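Local coordinates for protein endoglucanase EG-II (Hypocrea jecorina, PDB 3QR3) that hydrolyses internal beta-1,4-glucosidic bonds in cellulose as the catalytic domain of a family 5 endoglucanase with a TIM-barrel fold, at residues A[6-11]-A[55-60]; A[65-70]-A[108-113]; A[161-166]-A[203-208]; A[231-236]-A[267-272]. One frame throughout, in Å; residues are numbered along the deposited sequence.

The four contacts follow one another along the chain, each closing before the next opens. All belong to one TIM barrel. Contact 1 lies nearest the centre of the chain and joins strands 5-11 and 59-64 of the parallel sheet. Contact 2 begins just after strand 59-64, where helix 66-69 meets a short hairpin. Contact 3 packs helix 155-171 against the loop before strand 214-219. Contact 4 ties the loop after that strand to helix 267-281 by a disulfide. No two contacts touch. Their centres lie about 20 Å (contacts 1 and 4) to about 37 Å apart (contacts 3 and 4). Contact 1 is therefore part of the barrel wall, and the other three lie among the helices and loops around it.

Contact 1 (A[6-11]-A[55-60]); sequences AGVNIA and DGMTIF
The backbones of Ala6 and Thr58 meet where strand 5-11 comes alongside the start of strand 59-64, its parallel neighbour in the TIM barrel. Ala6 O accepts the N-H of Thr58 at 2.8 Å. Ile59 N adds a weak bond to the same oxygen. Ala6 N in turn makes a weak bond to Thr58 OG1. Gly7 CA comes within 3.0 Å of Ile59 O in a CA-H...O contact. A side chain at Gly7 would run into that oxygen.

Met57 stretches out beyond CG and runs beside the glycine. Its SD lies 3.8 Å from Gly7 CA. The same sulfur is 3.7 Å from Val8 CG1, and CE touches that methyl too. The two side chains cross at about a right angle. An alanine in place of Met57 would probably leave Val8 CG1 and the Gly7 backbone without this apolar cover.

Val8 uses both methyls. With chi1 at -52°, CG1 stands opposite the carbonyl carbon and faces the methionine, while CG2 turns to the Phe60 ring. CG2 lies in the plane of that ring, at its edge, 3.7 Å from CD1. Val8 and Phe60 point the same way, side by side. Ile10 CG1 reaches Phe60 CD1 obliquely at 4.1 Å.

Helix 44-55 covers this side of the sheet: Phe51 packs on Val8 and Met57, and Val52 on Phe60. Strand 287-296 takes further backbone bonds of Gly7 and Asn9, which places strand 5-11 between the second and the last strands of the barrel.

Contact 2 (A[65-70]-A[108-113]); sequences GWQYLV and ARWNGG
Trp66 and Trp110 each turn CG to the side opposite the backbone N, with chi1 at -174° and 169°, and this brings their indoles together. The contact joins two loop regions of the TIM barrel. Helix 66-69 follows strand 59-64. Trp110 starts the type I' turn of the hairpin 109-114, which follows the adjacent strand 99-104.

The two indoles form a T-shaped (edge-to-face) stack, with planes at 73°. Trp110 CE3 points down over the centre of the Trp66 face, 3.4 Å from CD2. The ring centroids, five-membered for Trp66 and six-membered for Trp110, are 4.7 Å apart. Replacing Trp66 by an alanine would probably leave this edge of Trp110 without its partner and let the hairpin indole shift.

Gln67 covers one face of Trp110. Its CG makes a CH-pi contact over that face, 3.7 Å from the centroid of the six-membered ring. The chain then bends at chi2, which lays the amide nearly parallel to the indole, stacked on it. Val70 CG2 meets the edge at Trp110 CH2, 3.9 Å away. Phe125 also meets the Trp66 ring, and Pro120 touches Trp110.

The amide nitrogen of Gln67 is held by Gly21 O as well as by the hairpin. Gln67 NE2 donates to Asn111 OD1 at 3.0 Å, in its own amide plane but from above the carbonyl plane of the asparagine.

Contact 3 (A[161-166]-A[203-208]); sequences TVQEVV and QVTNPD
Gln163 reaches from helix 155-171 to grip the backbone of Thr205 with its amide. In the TIM barrel this helix links strands 142-145 and 179-182. The segment 203-208 lies in the loop that leads from helix 197-201 to strand 214-219. The contact therefore joins an outer helix to the approach of a later barrel strand.

From CB the Gln163 chain first runs opposite its own backbone N, with chi1 at 175°. It then bends at CG, where chi2 is 66°, and this turn swings the amide against the loop. CB and CG serve as the spacer. CD lies 3.7 Å from Thr205 O and is just as near Thr205 N. At the tip the two amide atoms divide the work. NE2 donates to Thr205 O at 2.9 Å in a nearly straight bond of 173°, which lies in both the amide plane and the carbonyl plane. OE1 accepts from Thr205 N, also at 2.9 Å. The side-chain amide thus pairs with both polar backbone atoms of one residue, and two bonds fix its rotation.

Next to this polar pair the contact is apolar. Val166 CG2 meets Val204 CG1 at 3.9 Å. Val162 CG1 stands farther off, facing Val204 CG2. All three valines also touch Leu181 of strand 179-182, so they form a small core between helix, loop and sheet. Val166 CG1 lies against Thr205 O.

OE1 has one more partner: water 1 donates to Gln163 OE1 at 2.8 Å and to Gln203 O at 2.9 Å, bridging helix and loop.

Contact 4 (A[231-236]-A[267-272]); sequences AECTTN and QSCIQD. With SO4 (sulfate ion), chain F.
Cys233 and Cys269 make the tight part of this contact, a disulfide with SG to SG at 2.0 Å. The torsion about that bond is 100°, close to the relaxed right angle. Both cysteines are buried, and Leu222 and Leu320 pack against Cys233 and Cys269 respectively. Beside the bridge Ser268 OG stands between its own backbone N and carbonyl carbon, with chi1 at 65°. From there it faces the loop. It accepts the N-H of Cys233 at 3.0 Å and donates to Glu232 OE1 at 2.7 Å, so one hydroxyl joins a backbone and a carboxylate.

The loop 231-236 follows barrel strand 214-219, and helix 267-281 follows the next one, 256-261. The disulfide thus ties together the regions beyond two adjacent strands of the TIM barrel. Farther along, Asp272 lays its CB against Thr235 O, and Asn236 CB sits over Asp272 O. Asn236 ND2 bonds to Gln275 OE1 on the same helix.

The other side is looser and wetter. Glu232 is exposed and bends at chi2 to reach the serine, which meets its oxygen from above the carboxylate plane. Its charge lies by the first turn of the helix, which probably favours it. Water 2 links Glu232 OE1 (2.8 Å) to Ser268 N (2.9 Å). A sulfate, probably from the crystallisation liquor, takes the backbone N-H groups: Ala231 N donates to O3 at 2.9 Å, and Glu232 N to O2 at 2.8 Å.

Contact 1 (A[6-11]-A[55-60])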
loop_
_atom_site.group_PDB
_atom_site.type_symbol
_atom_site.label_atom_id
_atom_site.label_comp_id
_atom_site.label_asym_id
_atom_site.label_seq_id
_atom_site.Cartn_x
_atom_site.Cartn_y
_atom_site.Cartn_z
ATOM N N ALA A 6 1.850 -4.681 -11.150
ATOM C CA ALA A 6 0.405 -4.826 -11.098
ATOM C C ALA A 6 0.143 -5.826 -9.999
ATOM O O ALA A 6 0.786 -6.875 -9.959
ATOM C CB ALA A 6 -0.134 -5.365 -12.416
ATOM N N GLY A 7 -0.772 -5.498 -9.094
ATOM C CA GLY A 7 -1.099 -6.417 -8.023
ATOM C C GLY A 7 -2.269 -5.951 -7.193
ATOM O O GLY A 7 -3.086 -5.133 -7.638
ATOM N N VAL A 8 -2.343 -6.472 -5.972
ATOM C CA VAL A 8 -3.490 -6.233 -5.114
ATOM C C VAL A 8 -3.071 -6.175 -3.650
ATOM O O VAL A 8 -2.022 -6.694 -3.258
ATOM C CB VAL A 8 -4.546 -7.337 -5.265
ATOM C CG1 VAL A 8 -4.910 -7.544 -6.737
ATOM C CG2 VAL A 8 -4.019 -8.617 -4.667
ATOM N N ASN A 9 -3.895 -5.511 -2.854
ATOM C CA ASN A 9 -3.742 -5.500 -1.408
ATOM C C ASN A 9 -4.293 -6.787 -0.810
ATOM O O ASN A 9 -5.429 -7.155 -1.096
ATOM C CB ASN A 9 -4.526 -4.330 -0.841
ATOM C CG ASN A 9 -3.785 -3.017 -0.979
ATOM O OD1 ASN A 9 -3.100 -2.603 -0.058
ATOM N ND2 ASN A 9 -3.919 -2.364 -2.129
ATOM N N ILE A 10 -3.475 -7.468 -0.008
ATOM C CA ILE A 10 -3.871 -8.686 0.703
ATOM C C ILE A 10 -4.099 -8.289 2.154
ATOM O O ILE A 10 -3.179 -8.321 2.964
ATOM C CB ILE A 10 -2.756 -9.753 0.628
ATOM C CG1 ILE A 10 -2.310 -9.947 -0.829
ATOM C CG2 ILE A 10 -3.224 -11.080 1.244
ATOM C CD1 ILE A 10 -3.386 -10.575 -1.723
ATOM N N ALA A 11 -5.326 -7.883 2.462
ATOM C CA ALA A 11 -5.639 -7.235 3.737
ATOM C C ALA A 11 -5.980 -8.224 4.859
ATOM O O ALA A 11 -6.240 -9.401 4.610
ATOM C CB ALA A 11 -6.782 -6.223 3.544
ATOM N N ASP A 55 -2.718 -14.491 -13.159
ATOM C CA ASP A 55 -3.105 -13.110 -13.445
ATOM C C ASP A 55 -1.933 -12.174 -13.694
ATOM O O ASP A 55 -2.110 -10.958 -13.754
ATOM C CB ASP A 55 -3.964 -12.561 -12.299
ATOM C CG ASP A 55 -5.331 -13.186 -12.262
ATOM O OD1 ASP A 55 -5.707 -13.813 -13.275
ATOM O OD2 ASP A 55 -6.025 -13.052 -11.230
ATOM N N GLY A 56 -0.737 -12.739 -13.824
ATOM C CA GLY A 56 0.432 -11.973 -14.216
ATOM C C GLY A 56 0.804 -10.844 -13.270
ATOM O O GLY A 56 1.438 -9.865 -13.672
ATOM N N MET A 57 0.425 -10.979 -12.005
ATOM C CA MET A 57 0.714 -9.937 -11.028
ATOM C C MET A 57 2.111 -10.051 -10.444
ATOM O O MET A 57 2.638 -11.151 -10.263
ATOM C CB MET A 57 -0.340 -9.943 -9.926
ATOM C CG MET A 57 -1.665 -9.422 -10.430
ATOM S SD MET A 57 -2.950 -9.515 -9.193
ATOM C CE MET A 57 -4.311 -8.856 -10.161
ATOM N N THR A 58 2.701 -8.904 -10.133
ATOM C CA THR A 58 4.103 -8.857 -9.720
ATOM C C THR A 58 4.337 -8.083 -8.423
ATOM O O THR A 58 5.474 -7.952 -7.955
ATOM C CB THR A 58 4.944 -8.216 -10.817
ATOM O OG1 THR A 58 4.273 -7.034 -11.274
ATOM C CG2 THR A 58 5.094 -9.179 -11.993
ATOM N N ILE A 59 3.269 -7.568 -7.829
ATOM C CA ILE A 59 3.411 -6.874 -6.556
ATOM C C ILE A 59 2.208 -7.129 -5.646
ATOM O O ILE A 59 1.088 -7.305 -6.118
ATOM C CB ILE A 59 3.625 -5.362 -6.779
ATOM C CG1 ILE A 59 4.113 -4.678 -5.494
ATOM C CG2 ILE A 59 2.349 -4.714 -7.325
ATOM C CD1 ILE A 59 4.851 -3.376 -5.733
ATOM N N PHE A 60 2.456 -7.189 -4.344
ATOM C CA PHE A 60 1.374 -7.221 -3.357
ATOM C C PHE A 60 1.671 -6.245 -2.244
ATOM O O PHE A 60 2.826 -5.999 -1.914
ATOM C CB PHE A 60 1.160 -8.638 -2.814
ATOM C CG PHE A 60 0.837 -9.617 -3.895
ATOM C CD1 PHE A 60 -0.419 -9.633 -4.464
ATOM C CD2 PHE A 60 1.809 -10.462 -4.392
ATOM C CE1 PHE A 60 -0.725 -10.504 -5.503
ATOM C CE2 PHE A 60 1.517 -11.344 -5.420
ATOM C CZ PHE A 60 0.245 -11.360 -5.978
#

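Contact 2 (A[65-70]-A[108-113])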
loop_
_atom_site.group_PDB
_atom_site.type_symbol
_atom_site.label_atom_id
_atom_site.label_comp_id
_atom_site.label_asym_id
_atom_site.label_seq_id
_atom_site.Cartn_x
_atom_site.Cartn_y
_atom_site.Cartn_z
ATOM N N GLY A 65 -1.275 -3.148 11.088
ATOM C CA GLY A 65 -1.347 -2.112 12.097
ATOM C C GLY A 65 -0.026 -1.947 12.821
ATOM O O GLY A 65 0.627 -2.926 13.184
ATOM N N TRP A 66 0.380 -0.696 13.012
ATOM C CA TRP A 66 1.545 -0.373 13.833
ATOM C C TRP A 66 1.431 -1.063 15.199
ATOM O O TRP A 66 2.364 -1.724 15.652
ATOM C CB TRP A 66 1.599 1.142 14.012
ATOM C CG TRP A 66 2.790 1.705 14.710
ATOM C CD1 TRP A 66 3.811 1.027 15.321
ATOM C CD2 TRP A 66 3.059 3.094 14.892
ATOM N NE1 TRP A 66 4.717 1.927 15.855
ATOM C CE2 TRP A 66 4.267 3.200 15.615
ATOM C CE3 TRP A 66 2.386 4.265 14.521
ATOM C CZ2 TRP A 66 4.818 4.433 15.968
ATOM C CZ3 TRP A 66 2.934 5.486 14.872
ATOM C CH2 TRP A 66 4.142 5.559 15.587
ATOM N N GLN A 67 0.275 -0.923 15.836
ATOM C CA GLN A 67 0.067 -1.473 17.179
ATOM C C GLN A 67 0.294 -2.973 17.193
ATOM O O GLN A 67 0.788 -3.528 18.171
ATOM C CB GLN A 67 -1.338 -1.145 17.708
ATOM C CG GLN A 67 -1.529 0.334 18.076
ATOM C CD GLN A 67 -1.981 1.190 16.892
ATOM O OE1 GLN A 67 -1.647 0.911 15.731
ATOM N NE2 GLN A 67 -2.763 2.227 17.181
ATOM N N TYR A 68 -0.063 -3.631 16.099
ATOM C CA TYR A 68 0.115 -5.073 16.014
ATOM C C TYR A 68 1.599 -5.460 16.064
ATOM O O TYR A 68 1.994 -6.381 16.785
ATOM C CB TYR A 68 -0.520 -5.637 14.735
ATOM C CG TYR A 68 -0.315 -7.123 14.636
ATOM C CD1 TYR A 68 -1.074 -7.999 15.404
ATOM C CD2 TYR A 68 0.661 -7.650 13.807
ATOM C CE1 TYR A 68 -0.874 -9.356 15.340
ATOM C CE2 TYR A 68 0.867 -9.009 13.728
ATOM C CZ TYR A 68 0.097 -9.855 14.499
ATOM O OH TYR A 68 0.313 -11.206 14.420
ATOM N N LEU A 69 2.418 -4.757 15.287
ATOM C CA LEU A 69 3.822 -5.131 15.136
ATOM C C LEU A 69 4.599 -4.983 16.436
ATOM O O LEU A 69 5.510 -5.760 16.709
ATOM C CB LEU A 69 4.497 -4.328 14.012
ATOM C CG LEU A 69 4.032 -4.687 12.594
ATOM C CD1 LEU A 69 4.738 -3.831 11.564
ATOM C CD2 LEU A 69 4.231 -6.177 12.291
ATOM N N VAL A 70 4.239 -3.985 17.236
ATOM C CA VAL A 70 4.923 -3.761 18.499
ATOM C C VAL A 70 4.065 -4.211 19.683
ATOM O O VAL A 70 4.369 -3.900 20.825
ATOM C CB VAL A 70 5.311 -2.286 18.674
ATOM C CG1 VAL A 70 6.357 -1.880 17.629
ATOM C CG2 VAL A 70 4.077 -1.394 18.595
ATOM N N ALA A 108 -0.997 8.179 9.755
ATOM C CA ALA A 108 -0.026 9.100 10.361
ATOM C C ALA A 108 -0.304 9.315 11.841
ATOM O O ALA A 108 0.109 10.314 12.422
ATOM C CB ALA A 108 0.014 10.444 9.614
ATOM N N ARG A 109 -0.986 8.355 12.449
ATOM C CA ARG A 109 -1.470 8.518 13.805
ATOM C C ARG A 109 -1.259 7.273 14.657
ATOM O O ARG A 109 -1.106 6.164 14.148
ATOM C CB ARG A 109 -2.960 8.873 13.784
ATOM C CG ARG A 109 -3.259 10.320 13.402
ATOM C CD ARG A 109 -4.763 10.501 13.161
ATOM N NE ARG A 109 -5.129 11.893 12.894
ATOM C CZ ARG A 109 -4.895 12.521 11.750
ATOM N NH1 ARG A 109 -4.278 11.888 10.754
ATOM N NH2 ARG A 109 -5.280 13.778 11.594
ATOM N N TRP A 110 -1.247 7.474 15.967
ATOM C CA TRP A 110 -1.307 6.372 16.911
ATOM C C TRP A 110 -2.381 6.726 17.931
ATOM O O TRP A 110 -2.227 7.686 18.690
ATOM C CB TRP A 110 0.065 6.176 17.558
ATOM C CG TRP A 110 0.137 5.249 18.756
ATOM C CD1 TRP A 110 -0.235 5.532 20.047
ATOM C CD2 TRP A 110 0.683 3.920 18.782
ATOM N NE1 TRP A 110 0.025 4.452 20.866
ATOM C CE2 TRP A 110 0.589 3.452 20.114
ATOM C CE3 TRP A 110 1.238 3.079 17.806
ATOM C CZ2 TRP A 110 1.021 2.177 20.492
ATOM C CZ3 TRP A 110 1.667 1.810 18.184
ATOM C CH2 TRP A 110 1.547 1.369 19.518
ATOM N N ASN A 111 -3.486 5.979 17.916
ATOM C CA ASN A 111 -4.595 6.224 18.844
ATOM C C ASN A 111 -5.025 7.692 18.903
ATOM O O ASN A 111 -5.202 8.259 19.980
ATOM C CB ASN A 111 -4.260 5.703 20.254
ATOM C CG ASN A 111 -3.970 4.210 20.262
ATOM O OD1 ASN A 111 -4.337 3.501 19.332
ATOM N ND2 ASN A 111 -3.295 3.733 21.299
ATOM N N GLY A 112 -5.199 8.305 17.742
ATOM C CA GLY A 112 -5.691 9.669 17.684
ATOM C C GLY A 112 -4.615 10.746 17.693
ATOM O O GLY A 112 -4.909 11.906 17.412
ATOM N N GLY A 113 -3.380 10.377 18.022
ATOM C CA GLY A 113 -2.289 11.348 18.069
ATOM C C GLY A 113 -1.461 11.338 16.791
ATOM O O GLY A 113 -1.083 10.277 16.298
#

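Contact 3 (A[161-166]-A[203-208])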
loop_
_atom_site.group_PDB
_atom_site.type_symbol
_atom_site.label_atom_id
_atom_site.label_comp_id
_atom_site.label_asym_id
_atom_site.label_seq_id
_atom_site.Cartn_x
_atom_site.Cartn_y
_atom_site.Cartn_z
ATOM N N THR A 161 9.331 14.286 9.075
ATOM C CA THR A 161 9.158 12.956 9.663
ATOM C C THR A 161 9.509 11.898 8.628
ATOM O O THR A 161 10.277 10.958 8.900
ATOM C CB THR A 161 7.709 12.758 10.166
ATOM O OG1 THR A 161 7.444 13.696 11.215
ATOM C CG2 THR A 161 7.469 11.319 10.678
ATOM N N VAL A 162 8.953 12.054 7.430
ATOM C CA VAL A 162 9.228 11.107 6.355
ATOM C C VAL A 162 10.728 11.034 6.056
ATOM O O VAL A 162 11.274 9.946 5.858
ATOM C CB VAL A 162 8.404 11.417 5.072
ATOM C CG1 VAL A 162 8.860 10.535 3.901
ATOM C CG2 VAL A 162 6.897 11.222 5.332
ATOM N N GLN A 163 11.393 12.192 6.027
ATOM C CA GLN A 163 12.843 12.233 5.812
ATOM C C GLN A 163 13.600 11.453 6.895
ATOM O O GLN A 163 14.529 10.698 6.603
ATOM C CB GLN A 163 13.345 13.684 5.756
ATOM C CG GLN A 163 14.863 13.822 5.653
ATOM C CD GLN A 163 15.416 13.285 4.333
ATOM O OE1 GLN A 163 15.402 13.975 3.310
ATOM N NE2 GLN A 163 15.912 12.046 4.358
ATOM N N GLU A 164 13.209 11.638 8.153
ATOM C CA GLU A 164 13.833 10.895 9.245
ATOM C C GLU A 164 13.647 9.376 9.058
ATOM O O GLU A 164 14.540 8.582 9.340
ATOM C CB GLU A 164 13.265 11.337 10.602
ATOM C CG GLU A 164 13.710 12.733 11.079
ATOM C CD GLU A 164 13.525 12.905 12.587
ATOM O OE1 GLU A 164 13.596 11.885 13.316
ATOM O OE2 GLU A 164 13.310 14.051 13.044
ATOM N N VAL A 165 12.481 8.968 8.588
ATOM C CA VAL A 165 12.250 7.541 8.332
ATOM C C VAL A 165 13.144 7.021 7.204
ATOM O O VAL A 165 13.820 6.003 7.352
ATOM C CB VAL A 165 10.773 7.252 8.024
ATOM C CG1 VAL A 165 10.583 5.805 7.562
ATOM C CG2 VAL A 165 9.933 7.524 9.268
ATOM N N VAL A 166 13.167 7.724 6.079
ATOM C CA VAL A 166 14.051 7.319 4.981
ATOM C C VAL A 166 15.507 7.193 5.453
ATOM O O VAL A 166 16.201 6.228 5.129
ATOM C CB VAL A 166 13.966 8.278 3.783
ATOM C CG1 VAL A 166 15.122 8.019 2.812
ATOM C CG2 VAL A 166 12.617 8.118 3.076
ATOM N N GLN A 203 11.687 17.036 -1.452
ATOM C CA GLN A 203 12.929 17.451 -0.792
ATOM C C GLN A 203 13.575 16.297 -0.020
ATOM O O GLN A 203 14.692 16.424 0.479
ATOM C CB GLN A 203 12.667 18.626 0.159
ATOM C CG GLN A 203 11.773 19.729 -0.423
ATOM C CD GLN A 203 12.200 20.164 -1.817
ATOM O OE1 GLN A 203 13.388 20.316 -2.095
ATOM N NE2 GLN A 203 11.222 20.368 -2.702
ATOM N N VAL A 204 12.865 15.177 0.085
ATOM C CA VAL A 204 13.358 14.024 0.833
ATOM C C VAL A 204 14.423 13.310 0.011
ATOM O O VAL A 204 14.240 13.095 -1.170
ATOM C CB VAL A 204 12.197 13.052 1.188
ATOM C CG1 VAL A 204 12.723 11.772 1.832
ATOM C CG2 VAL A 204 11.203 13.737 2.105
ATOM N N THR A 205 15.545 12.961 0.633
ATOM C CA THR A 205 16.617 12.299 -0.086
ATOM C C THR A 205 17.214 11.156 0.710
ATOM O O THR A 205 17.070 11.104 1.918
ATOM C CB THR A 205 17.798 13.273 -0.385
ATOM O OG1 THR A 205 18.370 13.738 0.850
ATOM C CG2 THR A 205 17.344 14.457 -1.242
ATOM N N ASN A 206 17.910 10.266 0.014
ATOM C CA ASN A 206 18.783 9.285 0.642
ATOM C C ASN A 206 19.972 10.012 1.266
ATOM O O ASN A 206 20.252 11.153 0.906
ATOM C CB ASN A 206 19.304 8.303 -0.409
ATOM C CG ASN A 206 18.186 7.562 -1.129
ATOM O OD1 ASN A 206 18.051 7.646 -2.353
ATOM N ND2 ASN A 206 17.386 6.835 -0.374
ATOM N N PRO A 207 20.684 9.350 2.186
ATOM C CA PRO A 207 21.879 9.937 2.808
ATOM C C PRO A 207 22.866 10.515 1.798
ATOM O O PRO A 207 23.489 11.540 2.091
ATOM C CB PRO A 207 22.503 8.747 3.531
ATOM C CG PRO A 207 21.298 7.905 3.931
ATOM C CD PRO A 207 20.314 8.059 2.800
ATOM N N ASP A 208 23.011 9.880 0.637
ATOM C CA ASP A 208 23.963 10.358 -0.368
ATOM C C ASP A 208 23.451 11.565 -1.157
ATOM O O ASP A 208 24.102 12.018 -2.089
ATOM C CB ASP A 208 24.390 9.223 -1.321
ATOM C CG ASP A 208 23.263 8.762 -2.252
ATOM O OD1 ASP A 208 22.152 9.331 -2.201
ATOM O OD2 ASP A 208 23.497 7.824 -3.049
HETATM O O HOH W 1 14.644 16.686 3.319
#

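Contact 4 (A[231-236]-A[267-272])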
loop_
_atom_site.group_PDB
_atom_site.type_symbol
_atom_site.label_atom_id
_atom_site.label_comp_id
_atom_site.label_asym_id
_atom_site.label_seq_id
_atom_site.Cartn_x
_atom_site.Cartn_y
_atom_site.Cartn_z
ATOM N N ALA A 231 -20.239 1.008 -4.652
ATOM C CA ALA A 231 -20.030 0.048 -5.727
ATOM C C ALA A 231 -19.803 0.740 -7.066
ATOM O O ALA A 231 -18.909 0.357 -7.818
ATOM C CB ALA A 231 -21.222 -0.918 -5.822
ATOM N N GLU A 232 -20.595 1.772 -7.352
ATOM C CA GLU A 232 -20.587 2.382 -8.681
ATOM C C GLU A 232 -19.395 3.317 -8.878
ATOM O O GLU A 232 -18.966 3.984 -7.942
ATOM C CB GLU A 232 -21.900 3.131 -8.943
ATOM C CG GLU A 232 -23.145 2.235 -8.908
ATOM C CD GLU A 232 -23.152 1.178 -10.015
ATOM O OE1 GLU A 232 -22.640 1.455 -11.124
ATOM O OE2 GLU A 232 -23.678 0.072 -9.782
ATOM N N CYS A 233 -18.853 3.343 -10.094
ATOM C CA CYS A 233 -17.790 4.285 -10.427
ATOM C C CYS A 233 -18.336 5.446 -11.256
ATOM O O CYS A 233 -19.274 5.283 -12.035
ATOM C CB CYS A 233 -16.649 3.585 -11.162
ATOM S SG CYS A 233 -15.836 2.294 -10.183
ATOM N N THR A 234 -17.744 6.619 -11.073
ATOM C CA THR A 234 -18.250 7.837 -11.685
ATOM C C THR A 234 -17.139 8.594 -12.415
ATOM O O THR A 234 -17.383 9.645 -13.009
ATOM C CB THR A 234 -18.872 8.772 -10.620
ATOM O OG1 THR A 234 -17.863 9.169 -9.685
ATOM C CG2 THR A 234 -19.976 8.067 -9.860
ATOM N N THR A 235 -15.919 8.067 -12.369
ATOM C CA THR A 235 -14.787 8.749 -13.001
ATOM C C THR A 235 -13.665 7.762 -13.299
ATOM O O THR A 235 -13.548 6.723 -12.639
ATOM C CB THR A 235 -14.241 9.897 -12.103
ATOM O OG1 THR A 235 -13.173 10.588 -12.771
ATOM C CG2 THR A 235 -13.730 9.346 -10.767
ATOM N N ASN A 236 -12.854 8.080 -14.305
ATOM C CA ASN A 236 -11.634 7.324 -14.569
ATOM C C ASN A 236 -10.383 8.050 -14.056
ATOM O O ASN A 236 -9.261 7.567 -14.224
ATOM C CB ASN A 236 -11.503 7.004 -16.063
ATOM C CG ASN A 236 -11.414 8.246 -16.914
ATOM O OD1 ASN A 236 -10.986 9.299 -16.449
ATOM N ND2 ASN A 236 -11.817 8.132 -18.172
ATOM N N GLN A 267 -20.578 -2.910 -14.041
ATOM C CA GLN A 267 -20.228 -2.385 -15.365
ATOM C C GLN A 267 -19.578 -1.001 -15.342
ATOM O O GLN A 267 -18.605 -0.762 -16.063
ATOM C CB GLN A 267 -21.459 -2.358 -16.276
ATOM C CG GLN A 267 -21.130 -2.048 -17.730
ATOM C CD GLN A 267 -20.186 -3.072 -18.346
ATOM O OE1 GLN A 267 -20.335 -4.276 -18.133
ATOM N NE2 GLN A 267 -19.212 -2.597 -19.115
ATOM N N SER A 268 -20.111 -0.084 -14.536
ATOM C CA SER A 268 -19.544 1.271 -14.463
ATOM C C SER A 268 -18.055 1.265 -14.116
ATOM O O SER A 268 -17.278 2.054 -14.660
ATOM C CB SER A 268 -20.313 2.145 -13.467
ATOM O OG SER A 268 -20.191 1.658 -12.140
ATOM N N CYS A 269 -17.661 0.374 -13.205
ATOM C CA CYS A 269 -16.261 0.284 -12.788
ATOM C C CYS A 269 -15.419 -0.502 -13.783
ATOM O O CYS A 269 -14.243 -0.192 -13.992
ATOM C CB CYS A 269 -16.145 -0.337 -11.400
ATOM S SG CYS A 269 -16.995 0.623 -10.136
ATOM N N ILE A 270 -16.011 -1.525 -14.390
ATOM C CA ILE A 270 -15.323 -2.260 -15.445
ATOM C C ILE A 270 -14.918 -1.292 -16.547
ATOM O O ILE A 270 -13.829 -1.396 -17.103
ATOM C CB ILE A 270 -16.179 -3.415 -15.998
ATOM C CG1 ILE A 270 -16.208 -4.562 -14.979
ATOM C CG2 ILE A 270 -15.630 -3.882 -17.346
ATOM C CD1 ILE A 270 -17.176 -5.684 -15.312
ATOM N N GLN A 271 -15.780 -0.324 -16.841
ATOM C CA GLN A 271 -15.437 0.684 -17.837
ATOM C C GLN A 271 -14.420 1.694 -17.306
ATOM O O GLN A 271 -13.369 1.887 -17.915
ATOM C CB GLN A 271 -16.676 1.404 -18.382
ATOM C CG GLN A 271 -16.316 2.551 -19.334
ATOM C CD GLN A 271 -17.514 3.122 -20.078
ATOM O OE1 GLN A 271 -17.460 4.237 -20.601
ATOM N NE2 GLN A 271 -18.597 2.359 -20.128
ATOM N N ASP A 272 -14.719 2.325 -16.170
ATOM C CA ASP A 272 -13.862 3.380 -15.626
ATOM C C ASP A 272 -12.497 2.893 -15.146
ATOM O O ASP A 272 -11.484 3.563 -15.349
ATOM C CB ASP A 272 -14.574 4.143 -14.504
ATOM C CG ASP A 272 -15.727 4.993 -15.013
ATOM O OD1 ASP A 272 -15.915 5.070 -16.247
ATOM O OD2 ASP A 272 -16.449 5.586 -14.179
HETATM S S SO4 F . -23.610 2.173 -4.638
HETATM O O1 SO4 F . -24.255 3.319 -3.997
HETATM O O2 SO4 F . -22.698 2.672 -5.658
HETATM O O3 SO4 F . -22.877 1.402 -3.629
HETATM O O4 SO4 F . -24.609 1.316 -5.266
HETATM O O HOH W 2 -22.689 -0.286 -13.257
#